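Local structure of omega transaminase (Pseudomonas sp., 5LHA) at residues 104-109 with 343-348; 237-242 with 429-434; 300-305 with 335-340. The protein transfers amino groups between amines and keto acceptors using a pyridoxal phosphate cofactor, held in this crystal in its pyridoxamine phosphate form. All blocks are in the same frame, centred on the assembly; numbering follows the deposited sequence.

Contact 1: residues 104-109 with 343-348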
ATOM      1  N   GLU A 104      -9.192 -13.806  34.128  1.00 37.24           N
ATOM      2  CA  GLU A 104      -9.846 -15.044  34.539  1.00 37.91           C
ATOM      3  C   GLU A 104     -11.358 -14.933  34.388  1.00 34.53           C
ATOM      4  O   GLU A 104     -12.014 -15.866  33.911  1.00 33.62           O
ATOM      5  CB  GLU A 104      -9.465 -15.366  35.984  1.00 42.91           C
ATOM      6  CG  GLU A 104     -10.110 -16.617  36.561  1.00 49.65           C
ATOM      7  CD  GLU A 104      -9.445 -17.906  36.092  1.00 54.17           C
ATOM      8  OE1 GLU A 104      -8.346 -17.845  35.496  1.00 55.35           O
ATOM      9  OE2 GLU A 104     -10.023 -18.988  36.327  1.00 56.14           O
ATOM     10  N   ARG A 105     -11.921 -13.788  34.788  1.00 33.36           N
ATOM     11  CA  ARG A 105     -13.365 -13.576  34.728  1.00 32.88           C
ATOM     12  C   ARG A 105     -13.870 -13.595  33.290  1.00 33.58           C
ATOM     13  O   ARG A 105     -14.881 -14.233  32.986  1.00 34.54           O
ATOM     14  CB  ARG A 105     -13.715 -12.245  35.404  1.00 32.85           C
ATOM     15  CG  ARG A 105     -15.187 -11.871  35.381  1.00 31.71           C
ATOM     16  CD  ARG A 105     -15.963 -12.549  36.489  1.00 31.51           C
ATOM     17  NE  ARG A 105     -17.384 -12.219  36.409  1.00 29.94           N
ATOM     18  CZ  ARG A 105     -17.979 -11.264  37.118  1.00 28.64           C
ATOM     19  NH1 ARG A 105     -17.289 -10.535  37.984  1.00 26.11           N
ATOM     20  NH2 ARG A 105     -19.276 -11.050  36.961  1.00 30.51           N
ATOM     21  N   LEU A 106     -13.189 -12.879  32.398  1.00 34.49           N
ATOM     22  CA  LEU A 106     -13.638 -12.788  31.012  1.00 36.46           C
ATOM     23  C   LEU A 106     -13.562 -14.141  30.312  1.00 38.31           C
ATOM     24  O   LEU A 106     -14.517 -14.569  29.651  1.00 38.05           O
ATOM     25  CB  LEU A 106     -12.804 -11.739  30.277  1.00 38.48           C
ATOM     26  CG  LEU A 106     -13.100 -10.294  30.693  1.00 38.42           C
ATOM     27  CD1 LEU A 106     -12.073  -9.324  30.130  1.00 37.85           C
ATOM     28  CD2 LEU A 106     -14.505  -9.912  30.247  1.00 38.16           C
ATOM     29  N   THR A 107     -12.433 -14.833  30.452  1.00 41.31           N
ATOM     30  CA  THR A 107     -12.286 -16.142  29.830  1.00 40.97           C
ATOM     31  C   THR A 107     -13.298 -17.143  30.378  1.00 39.77           C
ATOM     32  O   THR A 107     -13.703 -18.070  29.667  1.00 39.28           O
ATOM     33  CB  THR A 107     -10.864 -16.651  30.040  1.00 42.42           C
ATOM     34  OG1 THR A 107     -10.524 -16.546  31.427  1.00 45.35           O
ATOM     35  CG2 THR A 107      -9.893 -15.811  29.244  1.00 41.76           C
ATOM     36  N   GLY A 108     -13.702 -16.983  31.642  1.00 37.94           N
ATOM     37  CA  GLY A 108     -14.730 -17.848  32.200  1.00 37.33           C
ATOM     38  C   GLY A 108     -16.106 -17.588  31.616  1.00 35.19           C
ATOM     39  O   GLY A 108     -16.864 -18.525  31.353  1.00 33.73           O
ATOM     40  N   MET A 109     -16.460 -16.308  31.438  1.00 33.77           N
ATOM     41  CA  MET A 109     -17.759 -15.949  30.871  1.00 34.50           C
ATOM     42  C   MET A 109     -17.925 -16.458  29.452  1.00 34.83           C
ATOM     43  O   MET A 109     -19.045 -16.763  29.026  1.00 35.90           O
ATOM     44  CB  MET A 109     -17.927 -14.431  30.836  1.00 35.15           C
ATOM     45  CG  MET A 109     -18.115 -13.750  32.156  1.00 37.82           C
ATOM     46  SD  MET A 109     -18.360 -12.009  31.793  1.00 37.86           S
ATOM     47  CE  MET A 109     -20.067 -12.011  31.264  1.00 39.42           C
ATOM     48  N   ALA A 343     -17.154  -4.832  38.970  1.00 30.43           N
ATOM     49  CA  ALA A 343     -18.414  -4.420  39.575  1.00 30.06           C
ATOM     50  C   ALA A 343     -19.511  -4.328  38.527  1.00 29.62           C
ATOM     51  O   ALA A 343     -20.669  -4.668  38.796  1.00 29.86           O
ATOM     52  CB  ALA A 343     -18.244  -3.079  40.290  1.00 31.10           C
ATOM     53  N   VAL A 344     -19.160  -3.884  37.322  1.00 31.15           N
ATOM     54  CA  VAL A 344     -20.156  -3.731  36.270  1.00 29.45           C
ATOM     55  C   VAL A 344     -20.674  -5.094  35.821  1.00 28.36           C
ATOM     56  O   VAL A 344     -21.883  -5.284  35.650  1.00 29.05           O
ATOM     57  CB  VAL A 344     -19.567  -2.912  35.105  1.00 27.73           C
ATOM     58  CG1 VAL A 344     -20.461  -2.984  33.874  1.00 27.29           C
ATOM     59  CG2 VAL A 344     -19.389  -1.466  35.531  1.00 26.98           C
ATOM     60  N   LEU A 345     -19.780  -6.069  35.653  1.00 28.77           N
ATOM     61  CA  LEU A 345     -20.214  -7.395  35.218  1.00 30.78           C
ATOM     62  C   LEU A 345     -21.122  -8.053  36.244  1.00 31.27           C
ATOM     63  O   LEU A 345     -22.057  -8.780  35.884  1.00 31.68           O
ATOM     64  CB  LEU A 345     -19.005  -8.289  34.962  1.00 29.58           C
ATOM     65  CG  LEU A 345     -18.072  -7.817  33.857  1.00 29.00           C
ATOM     66  CD1 LEU A 345     -16.892  -8.760  33.725  1.00 29.23           C
ATOM     67  CD2 LEU A 345     -18.849  -7.734  32.568  1.00 28.67           C
ATOM     68  N   ASP A 346     -20.857  -7.814  37.525  1.00 30.92           N
ATOM     69  CA  ASP A 346     -21.711  -8.353  38.573  1.00 30.56           C
ATOM     70  C   ASP A 346     -23.148  -7.861  38.419  1.00 29.30           C
ATOM     71  O   ASP A 346     -24.097  -8.649  38.499  1.00 29.94           O
ATOM     72  CB  ASP A 346     -21.123  -8.008  39.939  1.00 33.38           C
ATOM     73  CG  ASP A 346     -19.837  -8.775  40.218  1.00 34.31           C
ATOM     74  OD1 ASP A 346     -19.568  -9.751  39.493  1.00 34.22           O
ATOM     75  OD2 ASP A 346     -19.105  -8.423  41.166  1.00 35.85           O
ATOM     76  N   ILE A 347     -23.330  -6.558  38.188  1.00 29.11           N
ATOM     77  CA  ILE A 347     -24.680  -6.019  38.007  1.00 31.50           C
ATOM     78  C   ILE A 347     -25.338  -6.628  36.771  1.00 33.72           C
ATOM     79  O   ILE A 347     -26.529  -6.966  36.790  1.00 35.79           O
ATOM     80  CB  ILE A 347     -24.638  -4.480  37.928  1.00 32.40           C
ATOM     81  CG1 ILE A 347     -24.266  -3.883  39.285  1.00 32.18           C
ATOM     82  CG2 ILE A 347     -25.972  -3.915  37.450  1.00 34.53           C
ATOM     83  CD1 ILE A 347     -23.910  -2.416  39.232  1.00 32.42           C
ATOM     84  N   VAL A 348     -24.573  -6.781  35.684  1.00 31.82           N
ATOM     85  CA  VAL A 348     -25.124  -7.301  34.430  1.00 31.77           C
ATOM     86  C   VAL A 348     -25.718  -8.690  34.640  1.00 34.21           C
ATOM     87  O   VAL A 348     -26.829  -8.993  34.186  1.00 36.01           O
ATOM     88  CB  VAL A 348     -24.038  -7.313  33.337  1.00 30.74           C
ATOM     89  CG1 VAL A 348     -24.526  -8.038  32.069  1.00 30.49           C
ATOM     90  CG2 VAL A 348     -23.584  -5.889  33.009  1.00 29.37           C
TER

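Contact 2: residues 237-242 with 429-434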
ATOM      1  N   GLY A 237     -23.781   1.869  11.738  1.00 32.03           N
ATOM      2  CA  GLY A 237     -24.226   1.823  10.356  1.00 31.53           C
ATOM      3  C   GLY A 237     -25.730   1.874  10.174  1.00 31.27           C
ATOM      4  O   GLY A 237     -26.188   2.028   9.036  1.00 33.09           O
ATOM      5  N   GLY A 238     -26.499   1.777  11.260  1.00 28.92           N
ATOM      6  CA  GLY A 238     -27.939   1.966  11.221  1.00 28.04           C
ATOM      7  C   GLY A 238     -28.801   0.900  11.877  1.00 26.72           C
ATOM      8  O   GLY A 238     -29.985   0.788  11.554  1.00 26.56           O
ATOM      9  N   VAL A 239     -28.252   0.177  12.855  1.00 26.27           N
ATOM     10  CA  VAL A 239     -28.920  -0.941  13.522  1.00 26.49           C
ATOM     11  C   VAL A 239     -29.434  -1.919  12.473  1.00 28.12           C
ATOM     12  O   VAL A 239     -30.640  -2.155  12.346  1.00 29.09           O
ATOM     13  CB  VAL A 239     -30.052  -0.461  14.450  1.00 25.78           C
ATOM     14  CG1 VAL A 239     -30.582  -1.617  15.291  1.00 26.28           C
ATOM     15  CG2 VAL A 239     -29.559   0.664  15.346  1.00 25.48           C
ATOM     16  N   ILE A 240     -28.513  -2.532  11.740  1.00 28.23           N
ATOM     17  CA  ILE A 240     -28.864  -3.532  10.740  1.00 28.71           C
ATOM     18  C   ILE A 240     -28.800  -4.894  11.416  1.00 28.53           C
ATOM     19  O   ILE A 240     -27.731  -5.341  11.832  1.00 28.89           O
ATOM     20  CB  ILE A 240     -27.937  -3.462   9.524  1.00 30.93           C
ATOM     21  CG1 ILE A 240     -28.049  -2.079   8.878  1.00 31.68           C
ATOM     22  CG2 ILE A 240     -28.285  -4.563   8.532  1.00 32.35           C
ATOM     23  CD1 ILE A 240     -26.825  -1.657   8.096  1.00 32.59           C
ATOM     24  N   VAL A 241     -29.961  -5.521  11.564  1.00 30.46           N
ATOM     25  CA  VAL A 241     -30.060  -6.850  12.175  1.00 31.71           C
ATOM     26  C   VAL A 241     -29.977  -7.872  11.040  1.00 34.39           C
ATOM     27  O   VAL A 241     -30.887  -7.916  10.197  1.00 36.38           O
ATOM     28  CB  VAL A 241     -31.368  -7.006  12.961  1.00 32.72           C
ATOM     29  CG1 VAL A 241     -31.382  -8.336  13.713  1.00 33.32           C
ATOM     30  CG2 VAL A 241     -31.572  -5.845  13.922  1.00 31.09           C
ATOM     31  N   PRO A 242     -28.922  -8.685  10.977  1.00 34.84           N
ATOM     32  CA  PRO A 242     -28.824  -9.671   9.904  1.00 34.19           C
ATOM     33  C   PRO A 242     -29.870 -10.752  10.093  1.00 36.85           C
ATOM     34  O   PRO A 242     -30.388 -10.934  11.207  1.00 38.34           O
ATOM     35  CB  PRO A 242     -27.404 -10.233  10.067  1.00 31.58           C
ATOM     36  CG  PRO A 242     -27.117 -10.058  11.498  1.00 32.98           C
ATOM     37  CD  PRO A 242     -27.772  -8.761  11.890  1.00 33.95           C
ATOM     38  N   LYS A 429     -31.022   8.438  10.047  1.00 30.04           N
ATOM     39  CA  LYS A 429     -31.564   7.451  10.968  1.00 31.67           C
ATOM     40  C   LYS A 429     -31.469   7.954  12.403  1.00 31.89           C
ATOM     41  O   LYS A 429     -30.436   8.496  12.814  1.00 31.48           O
ATOM     42  CB  LYS A 429     -30.800   6.126  10.836  1.00 31.72           C
ATOM     43  CG  LYS A 429     -30.560   5.693   9.393  1.00 32.88           C
ATOM     44  CD  LYS A 429     -29.760   4.404   9.308  1.00 31.29           C
ATOM     45  CE  LYS A 429     -29.490   4.027   7.862  1.00 32.26           C
ATOM     46  NZ  LYS A 429     -28.762   5.118   7.145  1.00 31.86           N
ATOM     47  N   ILE A 430     -32.544   7.758  13.165  1.00 31.63           N
ATOM     48  CA  ILE A 430     -32.559   8.058  14.595  1.00 30.26           C
ATOM     49  C   ILE A 430     -32.207   6.781  15.345  1.00 27.00           C
ATOM     50  O   ILE A 430     -32.874   5.752  15.184  1.00 23.80           O
ATOM     51  CB  ILE A 430     -33.924   8.594  15.056  1.00 31.82           C
ATOM     52  CG1 ILE A 430     -34.437   9.728  14.166  1.00 33.03           C
ATOM     53  CG2 ILE A 430     -33.835   9.075  16.497  1.00 32.90           C
ATOM     54  CD1 ILE A 430     -33.777  11.067  14.427  1.00 33.60           C
ATOM     55  N   ILE A 431     -31.155   6.840  16.162  1.00 26.90           N
ATOM     56  CA  ILE A 431     -30.704   5.698  16.948  1.00 26.14           C
ATOM     57  C   ILE A 431     -31.270   5.806  18.360  1.00 27.07           C
ATOM     58  O   ILE A 431     -31.163   6.858  19.005  1.00 25.17           O
ATOM     59  CB  ILE A 431     -29.166   5.606  16.983  1.00 24.05           C
ATOM     60  CG1 ILE A 431     -28.583   5.468  15.573  1.00 24.67           C
ATOM     61  CG2 ILE A 431     -28.714   4.477  17.891  1.00 22.85           C
ATOM     62  CD1 ILE A 431     -29.296   4.478  14.690  1.00 23.69           C
ATOM     63  N   LEU A 432     -31.852   4.708  18.841  1.00 28.11           N
ATOM     64  CA  LEU A 432     -32.278   4.532  20.225  1.00 28.23           C
ATOM     65  C   LEU A 432     -31.355   3.502  20.868  1.00 26.61           C
ATOM     66  O   LEU A 432     -31.247   2.382  20.370  1.00 25.71           O
ATOM     67  CB  LEU A 432     -33.729   4.052  20.282  1.00 29.20           C
ATOM     68  CG  LEU A 432     -34.731   4.762  19.367  1.00 28.79           C
ATOM     69  CD1 LEU A 432     -36.151   4.255  19.579  1.00 28.56           C
ATOM     70  CD2 LEU A 432     -34.670   6.269  19.531  1.00 28.87           C
ATOM     71  N   SER A 433     -30.684   3.874  21.961  1.00 26.61           N
ATOM     72  CA  SER A 433     -29.797   2.916  22.632  1.00 29.36           C
ATOM     73  C   SER A 433     -29.699   3.198  24.130  1.00 30.31           C
ATOM     74  O   SER A 433     -28.620   3.526  24.645  1.00 30.00           O
ATOM     75  CB  SER A 433     -28.413   2.922  21.986  1.00 30.40           C
ATOM     76  OG  SER A 433     -27.754   4.157  22.176  1.00 31.07           O
ATOM     77  N   PRO A 434     -30.800   3.056  24.860  1.00 30.44           N
ATOM     78  CA  PRO A 434     -30.832   3.470  26.262  1.00 29.11           C
ATOM     79  C   PRO A 434     -30.123   2.466  27.152  1.00 28.91           C
ATOM     80  O   PRO A 434     -29.715   1.391  26.681  1.00 28.60           O
ATOM     81  CB  PRO A 434     -32.336   3.507  26.561  1.00 29.79           C
ATOM     82  CG  PRO A 434     -32.878   2.409  25.712  1.00 29.32           C
ATOM     83  CD  PRO A 434     -32.078   2.453  24.439  1.00 30.43           C
TER

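Contact 3: residues 300-305 with 335-340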
ATOM      1  N   ILE A 300     -15.062   3.980  33.368  1.00 24.68           N
ATOM      2  CA  ILE A 300     -13.622   4.120  33.167  1.00 21.86           C
ATOM      3  C   ILE A 300     -13.306   3.535  31.798  1.00 21.79           C
ATOM      4  O   ILE A 300     -13.845   2.472  31.450  1.00 22.55           O
ATOM      5  CB  ILE A 300     -12.805   3.396  34.250  1.00 18.19           C
ATOM      6  CG1 ILE A 300     -13.275   3.755  35.662  1.00 19.20           C
ATOM      7  CG2 ILE A 300     -11.329   3.735  34.087  1.00 16.68           C
ATOM      8  CD1 ILE A 300     -12.919   5.148  36.127  1.00 19.83           C
ATOM      9  N   PRO A 301     -12.467   4.179  30.991  1.00 16.35           N
ATOM     10  CA  PRO A 301     -12.138   3.620  29.671  1.00 16.27           C
ATOM     11  C   PRO A 301     -11.491   2.250  29.804  1.00 24.82           C
ATOM     12  O   PRO A 301     -10.480   2.086  30.492  1.00 26.76           O
ATOM     13  CB  PRO A 301     -11.166   4.654  29.090  1.00 18.00           C
ATOM     14  CG  PRO A 301     -11.551   5.932  29.757  1.00 17.90           C
ATOM     15  CD  PRO A 301     -11.894   5.525  31.174  1.00 16.19           C
ATOM     16  N   LEU A 302     -12.093   1.255  29.156  1.00 24.03           N
ATOM     17  CA  LEU A 302     -11.490  -0.069  29.099  1.00 25.14           C
ATOM     18  C   LEU A 302     -11.919  -0.755  27.814  1.00 24.87           C
ATOM     19  O   LEU A 302     -13.094  -0.724  27.446  1.00 23.80           O
ATOM     20  CB  LEU A 302     -11.908  -0.924  30.305  1.00 27.67           C
ATOM     21  CG  LEU A 302     -11.332  -2.332  30.468  1.00 30.28           C
ATOM     22  CD1 LEU A 302      -9.846  -2.303  30.831  1.00 31.30           C
ATOM     23  CD2 LEU A 302     -12.124  -3.170  31.458  1.00 29.68           C
ATOM     24  N   GLY A 303     -10.962  -1.416  27.165  1.00 28.33           N
ATOM     25  CA  GLY A 303     -11.255  -2.271  26.039  1.00 29.37           C
ATOM     26  C   GLY A 303     -10.585  -3.616  26.243  1.00 29.42           C
ATOM     27  O   GLY A 303      -9.676  -3.762  27.062  1.00 31.61           O
ATOM     28  N   ALA A 304     -11.068  -4.612  25.505  1.00 26.72           N
ATOM     29  CA  ALA A 304     -10.478  -5.942  25.595  1.00 26.37           C
ATOM     30  C   ALA A 304     -10.649  -6.689  24.284  1.00 25.39           C
ATOM     31  O   ALA A 304     -11.680  -6.568  23.616  1.00 25.90           O
ATOM     32  CB  ALA A 304     -11.081  -6.767  26.742  1.00 26.56           C
ATOM     33  N   THR A 305      -9.611  -7.436  23.919  1.00 22.58           N
ATOM     34  CA  THR A 305      -9.650  -8.375  22.809  1.00 22.49           C
ATOM     35  C   THR A 305      -9.361  -9.765  23.355  1.00 23.61           C
ATOM     36  O   THR A 305      -8.307  -9.986  23.959  1.00 24.13           O
ATOM     37  CB  THR A 305      -8.625  -7.991  21.750  1.00 20.68           C
ATOM     38  OG1 THR A 305      -8.749  -6.592  21.483  1.00 22.17           O
ATOM     39  CG2 THR A 305      -8.880  -8.770  20.447  1.00 17.75           C
ATOM     40  N   PRO A 335      -5.514  -0.948  36.600  1.00 20.20           N
ATOM     41  CA  PRO A 335      -6.154  -1.522  37.795  1.00 21.72           C
ATOM     42  C   PRO A 335      -7.483  -0.877  38.116  1.00 23.23           C
ATOM     43  O   PRO A 335      -8.437  -1.584  38.463  1.00 25.16           O
ATOM     44  CB  PRO A 335      -5.108  -1.302  38.897  1.00 21.58           C
ATOM     45  CG  PRO A 335      -3.813  -1.114  38.190  1.00 20.81           C
ATOM     46  CD  PRO A 335      -4.115  -0.552  36.838  1.00 19.51           C
ATOM     47  N   THR A 336      -7.581   0.449  38.031  1.00 21.84           N
ATOM     48  CA  THR A 336      -8.864   1.068  38.327  1.00 22.78           C
ATOM     49  C   THR A 336      -9.912   0.633  37.309  1.00 23.64           C
ATOM     50  O   THR A 336     -11.047   0.301  37.679  1.00 23.36           O
ATOM     51  CB  THR A 336      -8.726   2.590  38.369  1.00 23.34           C
ATOM     52  OG1 THR A 336      -7.642   2.939  39.237  1.00 23.84           O
ATOM     53  CG2 THR A 336     -10.013   3.229  38.892  1.00 21.46           C
ATOM     54  N   ALA A 337      -9.527   0.563  36.029  1.00 23.20           N
ATOM     55  CA  ALA A 337     -10.454   0.129  34.989  1.00 23.96           C
ATOM     56  C   ALA A 337     -10.949  -1.284  35.244  1.00 25.21           C
ATOM     57  O   ALA A 337     -12.149  -1.560  35.158  1.00 29.19           O
ATOM     58  CB  ALA A 337      -9.783   0.221  33.617  1.00 24.97           C
ATOM     59  N   CYS A 338     -10.041  -2.190  35.584  1.00 24.53           N
ATOM     60  CA  CYS A 338     -10.441  -3.569  35.838  1.00 25.99           C
ATOM     61  C   CYS A 338     -11.408  -3.646  37.015  1.00 26.95           C
ATOM     62  O   CYS A 338     -12.482  -4.256  36.915  1.00 26.47           O
ATOM     63  CB  CYS A 338      -9.197  -4.419  36.098  1.00 28.59           C
ATOM     64  SG  CYS A 338      -8.115  -4.593  34.660  1.00 29.93           S
ATOM     65  N   ALA A 339     -11.048  -2.996  38.131  1.00 24.79           N
ATOM     66  CA  ALA A 339     -11.890  -2.965  39.324  1.00 25.16           C
ATOM     67  C   ALA A 339     -13.312  -2.524  39.008  1.00 24.01           C
ATOM     68  O   ALA A 339     -14.282  -3.124  39.490  1.00 24.37           O
ATOM     69  CB  ALA A 339     -11.269  -2.042  40.378  1.00 28.25           C
ATOM     70  N   ALA A 340     -13.451  -1.426  38.256  1.00 23.16           N
ATOM     71  CA  ALA A 340     -14.775  -0.970  37.853  1.00 21.64           C
ATOM     72  C   ALA A 340     -15.465  -1.997  36.962  1.00 24.02           C
ATOM     73  O   ALA A 340     -16.683  -2.188  37.060  1.00 27.19           O
ATOM     74  CB  ALA A 340     -14.686   0.392  37.157  1.00 20.97           C
TER

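Contact 1: residues 104-109 with 343-348
Arg-105 meets Asp-346 end-on, with both terminal nitrogens converging on a single oxygen. Arg-105 NH1 lies 2.8 Å from Asp-346 OD1 and Arg-105 NH2 lies 2.9 Å from the same atom. Both hydrogen bonds are bent to 132° at the hydrogen, the price of two neighbouring donors sharing one acceptor, and the guanidinium and carboxylate planes stand 19° apart, OD1 tilted out of the guanidinium plane. Leu-345 lies over one face of the guanidinium, with Leu-345 CB 3.4 Å from Arg-105 NH2. The two side chains run antiparallel alongside one another, so that Leu-345 CD1 rests 3.9 Å from Arg-105 CG, where the arginine is still aliphatic. The same methyl reaches Met-109 SD at 4.1 Å, and more loosely Leu-106. With the helix axes 12.2 Å apart, long side chains suit this gap. Arg-105 starts out with CG opposite its backbone nitrogen (chi1 178°) and bends at chi2, which carries its charged end across to the neighbouring helix. There NH2 also makes a salt bridge with Glu-349. With an alanine in place of Arg-105, Asp-346 and Glu-349 would probably lose their shared positive partner, and Leu-345 the chain lying along it. Leu-106 packs on Phe-120 of strand 115-121, and Leu-345 on Phe-270. This is helix-to-helix packing beside the central sheet of the large domain of fold type I PLP enzymes, with an ion pair on its more solvent-exposed side.

Contact 2: residues 237-242 with 429-434
Gly-238 and Val-239 pack against Lys-429 and Ile-431 in a buried, apolar contact that bears no hydrogen bond between the two segments. It joins two parts of the fold type I architecture: the loop that follows strand 225-230 of the large-domain sheet, and strand 429-432 of the second sheet, which combines strands from both ends of the chain. The loop leads on from Glu-231, which lines the PMP pocket, and fits a G1 beta bulge, Val-239 and Ile-240 together pairing with the one residue Gln-234. Glycine suits position 238 for two reasons. Its backbone angles (phi 130°) would press a CB against the preceding carbonyl oxygen, and that CB would also collide with Lys-429 CD. As it is, Gly-238 CA approaches Lys-429 CD to 3.6 Å, and the lysine contributes its methylenes here, with Lys-429 CE 4.0 Å from Gly-237 O. Two carbonyls of the loop have partners elsewhere: Gly-237 O accepts from Asn-155 ND2, and Gly-238 O from Arg-382 NE. Branched aliphatic chains suit the rest of the interface, where Val-239 and Ile-431 both also lie on Ala-389 of strand 387-393. Ile-431 swings CG1 to the side of its backbone nitrogen (chi1 -59°) and then folds at chi2 (-45°), and this turn brings Ile-431 CD1 to 3.9 Å from Val-239 CG2.

Contact 3: residues 300-305 with 335-340
Ile-300 and Leu-302 meet the small methyl of Ala-337 with different branches, and the peptide carbonyl between them meets it too. Ile-300 lays CG2 over the helix backbone, 3.8 Å from Ala-337 CA, while its other branch spans Ala-340 and Thr-336: Ile-300 CG1 comes within 3.9 Å of Ala-340 CB, and Ile-300 CD1 ends near Thr-336 CG2, a looser 4.4 Å contact. Leu-302 straddles the same alanine differently. With chi1 at -177° the CB-CG bond points directly away from the backbone N, and the fork lands on the helix, where Leu-302 CD1 touches Ala-337 CB at 3.8 Å and Leu-302 CD2 comes to 4.0 Å from Ala-337 O. Pro-301 O closes on Ala-337 CB at 3.7 Å. Alanine suits position 337 because the CA atoms of Ile-300 and Ala-337 are just 5.4 Å apart. The contact seats the start of helix 335-350 on the approach to strand 303-308, which runs antiparallel to its neighbours in the seven-stranded large-domain sheet of the fold type I enzymes. Helix 72-85 meets the apolar patch through Ile-78, and helix 97-109 meets Leu-302 through Leu-102. The second subunit also reaches in: its Ile-300 packs on this Ile-300 and its Tyr-331 on Pro-301. Thr-336 has a polar side to satisfy in this buried place, and its OG1 is hydrogen-bonded to Ala-86 O while its CG2 methyl stays with Ile-300.

Contacts 1 and 3 share helix 335-350, whose first turns pack on the run into strand 303-308 and whose next turns face helix 97-109; their centres are about 12 Å apart and both touch the second subunit. Contact 2 lies about 26 Å from each, centre to centre, and belongs to the junction between a loop of the large-domain sheet and the sheet containing strand 429-432, where no other chain touches its segments. Chemistry follows depth. Contacts 2 and 3 are buried and rely on close apolar packing, allowed by glycine in one and alanine in the other. Contact 1, partly buried, combines leucine and methionine packing with a charged pair, and it alone has hydrogen bonds between its segments.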